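PDB 3OG9: protein yahD a copper inducible hydrolase from Lactococcus lactis subsp. lactis, which has an alpha/beta-hydrolase fold, is induced by copper and binds D-malate, and probably acts as a hydrolase. Local coordinates for residues 149-157 / 197-208. Numbering follows the deposited sequence.
Sequences DKHVFLSYA and EVLAAKKWLTET. Unlike the reference sequence in segment 197-208: Lys202 (reference Asn).
Strand 151-156 and helix 197-208 run nearly antiparallel, their axes 9.7 Å apart at an angle of 166°, with Phe153 facing Ala201 and Ser155 facing Glu197. Phe153 fills the middle. Its CG lies anti to the backbone N (chi1 178°), which sends the ring along the helix, where the methyl of Ala201 covers one face, CB 4.0 Å from the ring centroid, and CZ reaches Ala200 CB at 3.9 Å. Behind it, Phe153 CB sits over the six-membered ring of Trp204, 3.7 Å from its centroid, while in one of its two conformers Thr208 places OG1 over the opposite face. The indole edge meets the strand backbone, CZ2 lying 3.5 Å from Val152 N, and a water links Trp204 NE1 to His151 ND1. Replacing Trp204 by alanine is likely to open a gap against Phe153 CB and leave the water without its indole N-H donor. Farther along, Ser155 OG donates a short 2.5 Å hydrogen bond to Glu197 OE2, while OE1 pairs with His134 NE2. The C-terminal helix thus packs on one face of the alpha/beta-hydrolase sheet, reaching strands 129-133 and 181-186 beside 151-156, whereas Leu154 meets helix 165-177 on the other face.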
loop_
_atom_site.group_PDB
_atom_site.type_symbol
_atom_site.label_atom_id
_atom_site.label_comp_id
_atom_site.label_asym_id
_atom_site.label_seq_id
_atom_site.Cartn_x
_atom_site.Cartn_y
_atom_site.Cartn_z
ATOM N N ASP A 149 16.160 4.636 7.275
ATOM C CA ASP A 149 16.888 4.049 6.135
ATOM C C ASP A 149 15.967 3.686 4.945
ATOM O O ASP A 149 16.443 3.200 3.926
ATOM C CB ASP A 149 17.633 2.789 6.600
ATOM C CG ASP A 149 16.700 1.727 7.231
ATOM O OD1 ASP A 149 15.627 2.062 7.826
ATOM O OD2 ASP A 149 17.072 0.533 7.168
ATOM N N LYS A 150 14.656 3.895 5.103
ATOM C CA LYS A 150 13.662 3.340 4.189
ATOM C C LYS A 150 13.403 4.231 2.974
ATOM O O LYS A 150 13.531 5.464 3.052
ATOM C CB LYS A 150 12.335 3.093 4.941
ATOM C CG LYS A 150 12.483 2.204 6.181
ATOM C CD LYS A 150 12.866 0.803 5.830
ATOM C CE LYS A 150 12.628 -0.106 7.043
ATOM N NZ LYS A 150 12.890 -1.467 6.594
ATOM N N HIS A 151 13.060 3.595 1.855
ATOM C CA HIS A 151 12.763 4.290 0.616
ATOM C C HIS A 151 11.316 4.015 0.242
ATOM O O HIS A 151 10.834 2.884 0.341
ATOM C CB HIS A 151 13.701 3.823 -0.488
ATOM C CG HIS A 151 15.056 4.457 -0.418
ATOM N ND1 HIS A 151 15.359 5.620 -1.091
ATOM C CD2 HIS A 151 16.182 4.099 0.244
ATOM C CE1 HIS A 151 16.612 5.959 -0.839
ATOM N NE2 HIS A 151 17.127 5.064 -0.019
ATOM N N VAL A 152 10.605 5.064 -0.144
ATOM C CA VAL A 152 9.168 4.947 -0.367
ATOM C C VAL A 152 8.834 5.779 -1.607
ATOM O O VAL A 152 9.321 6.915 -1.736
ATOM C CB VAL A 152 8.358 5.488 0.871
ATOM C CG1 VAL A 152 6.856 5.649 0.516
ATOM C CG2 VAL A 152 8.502 4.514 2.067
ATOM N N PHE A 153 8.039 5.211 -2.509
ATOM C CA PHE A 153 7.565 5.908 -3.736
ATOM C C PHE A 153 6.076 6.232 -3.564
ATOM O O PHE A 153 5.312 5.341 -3.151
ATOM C CB PHE A 153 7.713 4.946 -4.941
ATOM C CG PHE A 153 7.204 5.522 -6.272
ATOM C CD1 PHE A 153 8.082 6.123 -7.162
ATOM C CD2 PHE A 153 5.868 5.408 -6.624
ATOM C CE1 PHE A 153 7.611 6.634 -8.395
ATOM C CE2 PHE A 153 5.368 5.917 -7.855
ATOM C CZ PHE A 153 6.249 6.548 -8.722
ATOM N N LEU A 154 5.681 7.490 -3.837
ATOM C CA LEU A 154 4.296 7.924 -3.726
ATOM C C LEU A 154 3.893 8.634 -4.980
ATOM O O LEU A 154 4.644 9.491 -5.484
ATOM C CB LEU A 154 4.095 8.928 -2.570
ATOM C CG LEU A 154 4.535 8.510 -1.177
ATOM C CD1 LEU A 154 4.456 9.704 -0.200
ATOM C CD2 LEU A 154 3.697 7.350 -0.641
ATOM N N SER A 155 2.695 8.342 -5.465
ATOM C CA SER A 155 2.142 9.194 -6.547
ATOM C C SER A 155 1.014 10.058 -5.998
ATOM O O SER A 155 0.364 9.680 -5.028
ATOM C CB SER A 155 1.623 8.361 -7.698
ATOM O OG SER A 155 0.467 7.640 -7.322
ATOM N N TYR A 156 0.766 11.192 -6.675
ATOM C CA TYR A 156 -0.294 12.092 -6.314
ATOM C C TYR A 156 -0.758 12.766 -7.615
ATOM O O TYR A 156 0.065 13.005 -8.504
ATOM C CB TYR A 156 0.295 13.108 -5.322
ATOM C CG TYR A 156 -0.567 14.292 -5.054
ATOM C CD1 TYR A 156 -1.715 14.175 -4.245
ATOM C CD2 TYR A 156 -0.261 15.539 -5.620
ATOM C CE1 TYR A 156 -2.539 15.284 -4.013
ATOM C CE2 TYR A 156 -1.067 16.648 -5.377
ATOM C CZ TYR A 156 -2.195 16.519 -4.574
ATOM O OH TYR A 156 -3.012 17.622 -4.352
ATOM N N ALA A 157 -2.053 13.048 -7.748
ATOM C CA ALA A 157 -2.483 13.961 -8.823
ATOM C C ALA A 157 -3.164 15.191 -8.214
ATOM O O ALA A 157 -3.943 15.044 -7.287
ATOM C CB ALA A 157 -3.425 13.248 -9.803
ATOM N N GLU A 197 2.747 6.501 -14.239
ATOM C CA GLU A 197 3.223 6.384 -12.841
ATOM C C GLU A 197 3.789 5.004 -12.548
ATOM O O GLU A 197 4.713 4.873 -11.755
ATOM C CB GLU A 197 2.169 6.794 -11.806
ATOM C CG GLU A 197 0.996 5.845 -11.641
ATOM C CD GLU A 197 -0.099 6.501 -10.778
ATOM O OE1 GLU A 197 -1.032 7.094 -11.333
ATOM O OE2 GLU A 197 0.021 6.473 -9.538
ATOM N N VAL A 198 3.235 3.980 -13.189
ATOM C CA VAL A 198 3.783 2.626 -13.078
ATOM C C VAL A 198 5.217 2.487 -13.659
ATOM O O VAL A 198 6.108 1.854 -13.037
ATOM C CB VAL A 198 2.804 1.593 -13.652
ATOM C CG1 VAL A 198 3.445 0.206 -13.738
ATOM C CG2 VAL A 198 1.560 1.588 -12.807
ATOM N N LEU A 199 5.454 3.079 -14.825
ATOM C CA LEU A 199 6.830 3.130 -15.350
ATOM C C LEU A 199 7.791 3.921 -14.444
ATOM O O LEU A 199 8.970 3.555 -14.315
ATOM C CB LEU A 199 6.864 3.651 -16.794
ATOM C CG LEU A 199 6.153 2.724 -17.796
ATOM C CD1 LEU A 199 6.309 3.261 -19.228
ATOM C CD2 LEU A 199 6.708 1.303 -17.714
ATOM N N ALA A 200 7.297 4.998 -13.839
ATOM C CA ALA A 200 8.089 5.800 -12.913
ATOM C C ALA A 200 8.514 4.945 -11.704
ATOM O O ALA A 200 9.663 5.008 -11.220
ATOM C CB ALA A 200 7.319 7.027 -12.474
ATOM N N ALA A 201 7.580 4.116 -11.227
ATOM C CA ALA A 201 7.860 3.227 -10.075
ATOM C C ALA A 201 8.856 2.125 -10.448
ATOM O O ALA A 201 9.805 1.829 -9.690
ATOM C CB ALA A 201 6.555 2.625 -9.564
ATOM N N LYS A 202 8.671 1.546 -11.641
ATOM C CA LYS A 202 9.633 0.601 -12.238
ATOM C C LYS A 202 11.054 1.189 -12.282
ATOM O O LYS A 202 12.047 0.566 -11.863
ATOM C CB LYS A 202 9.171 0.240 -13.668
ATOM C CG LYS A 202 10.041 -0.811 -14.399
ATOM C CD LYS A 202 9.491 -1.095 -15.804
ATOM C CE LYS A 202 10.384 -2.106 -16.571
ATOM N NZ LYS A 202 10.403 -3.478 -15.944
ATOM N N LYS A 203 11.153 2.404 -12.783
ATOM C CA LYS A 203 12.450 3.075 -12.857
ATOM C C LYS A 203 13.025 3.336 -11.467
ATOM O O LYS A 203 14.209 3.079 -11.191
ATOM C CB LYS A 203 12.317 4.362 -13.658
ATOM C CG LYS A 203 13.605 5.190 -13.791
ATOM C CD LYS A 203 13.359 6.275 -14.859
ATOM C CE LYS A 203 14.106 7.555 -14.582
ATOM N NZ LYS A 203 15.501 7.280 -14.154
ATOM N N TRP A 204 12.187 3.845 -10.580
ATOM C CA TRP A 204 12.594 4.096 -9.196
ATOM C C TRP A 204 13.097 2.823 -8.517
ATOM O O TRP A 204 14.157 2.839 -7.879
ATOM C CB TRP A 204 11.427 4.660 -8.410
ATOM C CG TRP A 204 11.687 4.867 -6.941
ATOM C CD1 TRP A 204 12.311 5.933 -6.364
ATOM C CD2 TRP A 204 11.285 4.005 -5.868
ATOM N NE1 TRP A 204 12.318 5.799 -4.992
ATOM C CE2 TRP A 204 11.696 4.624 -4.657
ATOM C CE3 TRP A 204 10.620 2.775 -5.806
ATOM C CZ2 TRP A 204 11.470 4.053 -3.407
ATOM C CZ3 TRP A 204 10.373 2.203 -4.525
ATOM C CH2 TRP A 204 10.777 2.861 -3.358
ATOM N N LEU A 205 12.386 1.709 -8.700
ATOM C CA LEU A 205 12.837 0.453 -8.107
ATOM C C LEU A 205 14.225 0.012 -8.601
ATOM O O LEU A 205 15.037 -0.435 -7.786
ATOM C CB LEU A 205 11.813 -0.677 -8.304
ATOM C CG LEU A 205 12.017 -1.909 -7.412
ATOM C CD1 LEU A 205 11.924 -1.599 -5.918
ATOM C CD2 LEU A 205 10.982 -2.953 -7.743
ATOM N N THR A 206 14.502 0.141 -9.909
ATOM C CA THR A 206 15.873 -0.109 -10.445
ATOM C C THR A 206 16.968 0.745 -9.788
ATOM O O THR A 206 18.119 0.314 -9.660
ATOM C CB THR A 206 15.987 0.059 -11.996
ATOM O OG1 THR A 206 16.061 1.451 -12.358
ATOM C CG2 THR A 206 14.824 -0.602 -12.687
ATOM N N GLU A 207 16.606 1.953 -9.376
ATOM C CA GLU A 207 17.536 2.868 -8.707
ATOM C C GLU A 207 17.718 2.553 -7.251
ATOM O O GLU A 207 18.799 2.754 -6.707
ATOM C CB GLU A 207 17.059 4.314 -8.837
ATOM C CG GLU A 207 17.053 4.776 -10.263
ATOM C CD GLU A 207 16.285 6.059 -10.469
ATOM O OE1 GLU A 207 15.950 6.723 -9.470
ATOM O OE2 GLU A 207 16.014 6.402 -11.638
ATOM N N THR A 208 16.652 2.113 -6.583
ATOM C CA THR A 208 16.702 1.899 -5.125
ATOM C C THR A 208 16.889 0.440 -4.717
ATOM O O THR A 208 17.371 0.160 -3.614
ATOM C CB THR A 208 15.431 2.414 -4.404
ATOM O OG1 THR A 208 14.272 1.781 -4.959
ATOM C CG2 THR A 208 15.304 3.927 -4.510
HETATM O O HOH W 1 13.333 7.084 -2.349
#